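Local coordinates for enoyl-CoA hydratase/carnithine racemase (Thermus thermophilus JL-18, PDB 6SL9), which probably isomerises coenzyme A thioesters in phenylacetic acid catabolism, as an oxepin-CoA forming isomerase of the crotonase family, at residues K209-E214 with L224-V229. Numbering follows the deposited sequence.
Sequences KKLLLE and LALEAV
Leu211 lays its CD2 methyl over the isobutyl group of Leu226, 3.7 Å from CG and 3.8 Å from CD2 of Leu226, the two side chains running past one another in opposite directions. Helices 202-214 and 220-235 form an antiparallel hairpin in the C-terminal helical part of the crotonase fold, their local axes 10.8 Å apart at 168°, and branched leucines are long enough to bridge that spacing. Leu226 already points toward helix 202-214, and with CG anti to the backbone N (chi1 -176°) its branch reaches on to Leu211. The same Leu211 methyl lies 4.1 Å from CG of Glu227, so the aliphatic part of this glutamate extends the apolar patch. Its extended chain carries the carboxylate onward to the second subunit of the trimer, where Ser144 OG and Gly142 N of that subunit each hydrogen-bond one oxygen. Glutamate suits the partly exposed margin at Glu214, which crosses Leu226 at about a right angle, OE1 of Glu214 3.7 Å from CD2 of Leu226, while OE2 salt-bridges Arg217 in the connecting loop. Between the segments cohesion is therefore essentially van der Waals; the carboxylates find partners elsewhere, Glu214 within the hairpin and Glu227 among neutral groups of the second subunit.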
ATOM      1  N   LYS A 209      -0.895 -10.394 -13.611  1.00 10.15           N
ATOM      2  CA  LYS A 209      -1.688 -10.686 -12.387  1.00  9.59           C
ATOM      3  C   LYS A 209      -0.833 -11.428 -11.374  1.00  9.78           C
ATOM      4  O   LYS A 209      -0.937 -11.151 -10.170  1.00 10.89           O
ATOM      5  CB  LYS A 209      -2.924 -11.499 -12.758  1.00 11.38           C
ATOM      6  CG  LYS A 209      -3.974 -10.659 -13.438  1.00 13.04           C
ATOM      7  CD  LYS A 209      -5.098 -11.513 -13.961  1.00 12.54           C
ATOM      8  CE  LYS A 209      -5.801 -12.317 -12.875  1.00 12.01           C
ATOM      9  NZ  LYS A 209      -7.204 -12.655 -13.296  1.00 14.52           N
ATOM     10  N   LYS A 210       0.021 -12.327 -11.825  1.00  9.93           N
ATOM     11  CA  LYS A 210       0.907 -13.089 -10.934  1.00 10.70           C
ATOM     12  C   LYS A 210       1.888 -12.154 -10.254  1.00 10.49           C
ATOM     13  O   LYS A 210       2.127 -12.277  -9.047  1.00 11.99           O
ATOM     14  CB  LYS A 210       1.640 -14.160 -11.742  1.00 12.84           C
ATOM     15  CG  LYS A 210       0.787 -15.283 -12.290  1.00 18.05           C
ATOM     16  CD  LYS A 210       1.538 -16.484 -12.945  1.00 23.78           C
ATOM     17  CE  LYS A 210       0.566 -17.248 -13.845  1.00 31.31           C
ATOM     18  NZ  LYS A 210      -0.613 -17.807 -13.090  1.00 31.74           N
ATOM     19  N   LEU A 211       2.490 -11.238 -11.015  1.00  9.78           N
ATOM     20  CA  LEU A 211       3.420 -10.264 -10.422  1.00 10.12           C
ATOM     21  C   LEU A 211       2.733  -9.414  -9.372  1.00 10.09           C
ATOM     22  O   LEU A 211       3.301  -9.175  -8.309  1.00 11.54           O
ATOM     23  CB  LEU A 211       3.991  -9.386 -11.511  1.00 10.15           C
ATOM     24  CG  LEU A 211       4.981 -10.063 -12.433  1.00 11.42           C
ATOM     25  CD1 LEU A 211       5.240  -9.164 -13.642  1.00 12.87           C
ATOM     26  CD2 LEU A 211       6.311 -10.351 -11.739  1.00 12.99           C
ATOM     27  N   LEU A 212       1.528  -8.969  -9.670  1.00  9.90           N
ATOM     28  CA  LEU A 212       0.788  -8.142  -8.704  1.00 10.76           C
ATOM     29  C   LEU A 212       0.453  -8.928  -7.465  1.00 10.88           C
ATOM     30  O   LEU A 212       0.567  -8.369  -6.361  1.00 12.38           O
ATOM     31  CB  LEU A 212      -0.471  -7.588  -9.349  1.00 10.88           C
ATOM     32  CG  LEU A 212      -0.241  -6.507 -10.418  1.00 12.42           C
ATOM     33  CD1 LEU A 212      -1.564  -6.140 -11.044  1.00 14.65           C
ATOM     34  CD2 LEU A 212       0.470  -5.298  -9.807  1.00 13.88           C
ATOM     35  N   LEU A 213       0.071 -10.173  -7.581  1.00 10.19           N
ATOM     36  CA  LEU A 213      -0.366 -10.960  -6.403  1.00 10.41           C
ATOM     37  C   LEU A 213       0.816 -11.120  -5.423  1.00 12.36           C
ATOM     38  O   LEU A 213       0.606 -11.214  -4.231  1.00 13.77           O
ATOM     39  CB  LEU A 213      -0.927 -12.313  -6.822  1.00 11.76           C
ATOM     40  CG  LEU A 213      -1.733 -13.040  -5.774  1.00 13.16           C
ATOM     41  CD1 LEU A 213      -3.035 -12.340  -5.512  1.00 14.51           C
ATOM     42  CD2 LEU A 213      -1.979 -14.466  -6.157  1.00 15.27           C
ATOM     43  N   GLU A 214       2.035 -11.190  -5.950  1.00 12.18           N
ATOM     44  CA  GLU A 214       3.239 -11.456  -5.109  1.00 15.18           C
ATOM     45  C   GLU A 214       3.918 -10.166  -4.644  1.00 16.92           C
ATOM     46  O   GLU A 214       4.824 -10.300  -3.809  1.00 22.95           O
ATOM     47  CB  GLU A 214       4.271 -12.263  -5.884  1.00 18.59           C
ATOM     48  CG  GLU A 214       3.709 -13.578  -6.366  1.00 19.04           C
ATOM     49  CD  GLU A 214       4.684 -14.718  -6.372  1.00 34.98           C
ATOM     50  OE1 GLU A 214       4.710 -15.429  -7.413  1.00 45.12           O
ATOM     51  OE2 GLU A 214       5.270 -14.971  -5.266  1.00 65.45           O
ATOM     52  N   LEU A 224      12.647  -8.556  -9.091  1.00 10.98           N
ATOM     53  CA  LEU A 224      13.384  -8.448 -10.346  1.00 10.65           C
ATOM     54  C   LEU A 224      13.561  -9.816 -10.994  1.00 10.73           C
ATOM     55  O   LEU A 224      13.471  -9.951 -12.213  1.00 11.07           O
ATOM     56  CB  LEU A 224      14.698  -7.725 -10.127  1.00 11.33           C
ATOM     57  CG  LEU A 224      14.595  -6.241  -9.790  1.00 11.48           C
ATOM     58  CD1 LEU A 224      15.975  -5.698  -9.405  1.00 13.66           C
ATOM     59  CD2 LEU A 224      13.912  -5.433 -10.892  1.00 13.35           C
ATOM     60  N   ALA A 225      13.937 -10.828 -10.218  1.00 10.88           N
ATOM     61  CA  ALA A 225      14.122 -12.190 -10.735  1.00 10.87           C
ATOM     62  C   ALA A 225      12.812 -12.726 -11.301  1.00 10.64           C
ATOM     63  O   ALA A 225      12.787 -13.346 -12.357  1.00 12.03           O
ATOM     64  CB  ALA A 225      14.669 -13.075  -9.655  1.00 11.53           C
ATOM     65  N   LEU A 226      11.706 -12.456 -10.642  1.00 10.58           N
ATOM     66  CA  LEU A 226      10.393 -12.968 -11.100  1.00 11.13           C
ATOM     67  C   LEU A 226       9.973 -12.221 -12.366  1.00 10.33           C
ATOM     68  O   LEU A 226       9.463 -12.856 -13.302  1.00 10.99           O
ATOM     69  CB  LEU A 226       9.332 -12.832 -10.010  1.00 11.24           C
ATOM     70  CG  LEU A 226       7.956 -13.412 -10.346  1.00 11.84           C
ATOM     71  CD1 LEU A 226       8.065 -14.887 -10.645  1.00 14.34           C
ATOM     72  CD2 LEU A 226       6.998 -13.137  -9.212  1.00 14.81           C
ATOM     73  N   GLU A 227      10.204 -10.903 -12.399  1.00 11.18           N
ATOM     74  CA  GLU A 227       9.983 -10.146 -13.641  1.00 10.61           C
ATOM     75  C   GLU A 227      10.771 -10.758 -14.799  1.00 10.46           C
ATOM     76  O   GLU A 227      10.255 -10.916 -15.914  1.00 11.79           O
ATOM     77  CB  GLU A 227      10.338  -8.684 -13.448  1.00 10.92           C
ATOM     78  CG  GLU A 227       9.373  -7.854 -12.634  1.00 11.17           C
ATOM     79  CD  GLU A 227       9.785  -6.408 -12.372  1.00 11.43           C
ATOM     80  OE1 GLU A 227       8.987  -5.609 -11.802  1.00 13.01           O
ATOM     81  OE2 GLU A 227      10.954  -6.089 -12.725  1.00 12.63           O
ATOM     82  N   ALA A 228      12.015 -11.110 -14.548  1.00 10.23           N
ATOM     83  CA  ALA A 228      12.860 -11.703 -15.615  1.00 10.56           C
ATOM     84  C   ALA A 228      12.234 -13.019 -16.098  1.00 11.09           C
ATOM     85  O   ALA A 228      12.151 -13.253 -17.295  1.00 11.93           O
ATOM     86  CB  ALA A 228      14.285 -11.885 -15.122  1.00 11.12           C
ATOM     87  N   VAL A 229      11.865 -13.897 -15.173  1.00 11.44           N
ATOM     88  CA  VAL A 229      11.296 -15.190 -15.569  1.00 11.33           C
ATOM     89  C   VAL A 229      10.018 -14.982 -16.353  1.00 10.97           C
ATOM     90  O   VAL A 229       9.828 -15.583 -17.425  1.00 11.35           O
ATOM     91  CB  VAL A 229      11.066 -16.075 -14.329  1.00 12.82           C
ATOM     92  CG1 VAL A 229      10.281 -17.337 -14.653  1.00 14.26           C
ATOM     93  CG2 VAL A 229      12.369 -16.449 -13.654  1.00 14.32           C
TER